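Local structure of ADP-dependent (S)-NAD(P)H-hydrate dehydratase (Streptococcus mutans, 3BGK) at residues A[62-67]-A[127-132]. The protein probably catalyses the ADP-dependent dehydration of the S-form of hydrated NAD(P)H, helping to repair this damaged cofactor. Numbering follows the deposited sequence.
Sequences LLIGGN and DVVLMG
L62 and I64 of strand 60-64 exchange four backbone hydrogen bonds with V128, L130 and G132, staggered about V129 and M131: L62 N to V128 O, L130 N to L62 O at 2.8 Å, I64 N to L130 O, and G132 N to I64 O. The two strands run parallel at an angle of 15°, and L62, L63 and I64 lie level with V129, L130 and M131. Three CA-H...O contacts supplement the bonds, among them L63 CA to L130 O at 3.3 Å. On one face I64 carries the packing. Its CG1 sits beside the backbone N, and the extended chi2 (166°) carries CD1 on to V129 CG1 at 3.7 Å, while its CB meets M131 CG at 4.1 Å. M131, a methionine side chain with selenium in place of sulfur, then leads away to F145 of helix 139-151, which also covers I64. On the opposite face L63 and L130 touch methyl to methyl, CD2 to CD2 at 4.2 Å. Beta-branched I64 and V129 suit extended backbone; the flexible leucines pack against the flanking strands. G132 adopts backbone angles that would press a CB against the preceding carbonyl, so glycine fits as the strand ends. With the facing backbone groups paired and every touching side chain apolar, the contact joins neighbouring inner strands of the ribokinase-like sheet, and G132 leads into the predicted NADPHX site, with G134 just after it.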
# COMPACT_ATOMS: atom_id res chain seq x y z
N LEU A 62 0.76 -22.04 8.61
CA LEU A 62 2.01 -21.32 8.80
C LEU A 62 2.80 -21.33 7.49
O LEU A 62 3.05 -22.39 6.90
CB LEU A 62 2.82 -21.90 9.98
CG LEU A 62 4.23 -21.34 10.24
CD1 LEU A 62 4.20 -19.92 10.80
CD2 LEU A 62 5.03 -22.24 11.15
N LEU A 63 3.19 -20.14 7.03
CA LEU A 63 4.00 -20.01 5.84
C LEU A 63 5.40 -19.66 6.30
O LEU A 63 5.56 -18.88 7.23
CB LEU A 63 3.46 -18.92 4.92
CG LEU A 63 2.22 -19.25 4.08
CD1 LEU A 63 0.95 -19.19 4.89
CD2 LEU A 63 2.13 -18.33 2.89
N ILE A 64 6.40 -20.26 5.67
CA ILE A 64 7.79 -20.04 6.03
C ILE A 64 8.57 -19.80 4.75
O ILE A 64 8.66 -20.68 3.90
CB ILE A 64 8.38 -21.25 6.79
CG1 ILE A 64 7.52 -21.60 8.00
CG2 ILE A 64 9.83 -20.99 7.20
CD1 ILE A 64 7.82 -22.94 8.60
N GLY A 65 9.11 -18.59 4.61
CA GLY A 65 9.81 -18.18 3.41
C GLY A 65 10.01 -16.68 3.37
O GLY A 65 9.98 -16.03 4.41
N GLY A 66 10.20 -16.13 2.18
CA GLY A 66 10.40 -14.69 2.04
C GLY A 66 11.70 -14.27 2.68
O GLY A 66 11.84 -13.15 3.17
N ASN A 67 12.65 -15.21 2.70
CA ASN A 67 14.00 -14.93 3.13
C ASN A 67 14.62 -13.97 2.13
O ASN A 67 14.37 -14.08 0.92
CB ASN A 67 14.81 -16.23 3.18
CG ASN A 67 16.15 -16.07 3.88
OD1 ASN A 67 16.46 -15.02 4.46
ND2 ASN A 67 16.96 -17.13 3.83
N ASP A 127 -2.03 -26.22 11.39
CA ASP A 127 -2.55 -27.46 10.78
C ASP A 127 -1.81 -27.77 9.48
O ASP A 127 -1.62 -28.93 9.12
CB ASP A 127 -4.04 -27.34 10.48
CG ASP A 127 -4.86 -27.00 11.71
OD1 ASP A 127 -4.78 -27.73 12.72
OD2 ASP A 127 -5.60 -25.99 11.66
N VAL A 128 -1.43 -26.72 8.76
CA VAL A 128 -0.75 -26.83 7.48
C VAL A 128 0.51 -25.96 7.51
O VAL A 128 0.46 -24.80 7.92
CB VAL A 128 -1.67 -26.37 6.32
CG1 VAL A 128 -0.90 -26.21 5.01
CG2 VAL A 128 -2.83 -27.36 6.15
N VAL A 129 1.64 -26.53 7.10
CA VAL A 129 2.89 -25.77 7.04
C VAL A 129 3.38 -25.70 5.59
O VAL A 129 3.71 -26.72 4.98
CB VAL A 129 3.98 -26.34 7.98
CG1 VAL A 129 5.31 -25.59 7.81
CG2 VAL A 129 3.52 -26.27 9.44
N LEU A 130 3.39 -24.48 5.05
CA LEU A 130 3.90 -24.25 3.71
C LEU A 130 5.29 -23.65 3.80
O LEU A 130 5.46 -22.47 4.13
CB LEU A 130 2.96 -23.35 2.89
CG LEU A 130 3.46 -22.74 1.57
CD1 LEU A 130 4.07 -23.77 0.60
CD2 LEU A 130 2.35 -21.97 0.89
N MSE A 131 6.29 -24.46 3.50
CA MSE A 131 7.66 -24.00 3.55
C MSE A 131 8.25 -23.97 2.15
O MSE A 131 8.08 -24.91 1.39
CB MSE A 131 8.45 -24.91 4.47
CG MSE A 131 9.88 -24.49 4.70
SE MSE A 131 10.84 -25.83 5.74
CE MSE A 131 10.24 -27.45 4.82
N GLY A 132 8.92 -22.87 1.81
CA GLY A 132 9.71 -22.85 0.59
C GLY A 132 9.68 -21.62 -0.30
O GLY A 132 10.72 -21.27 -0.89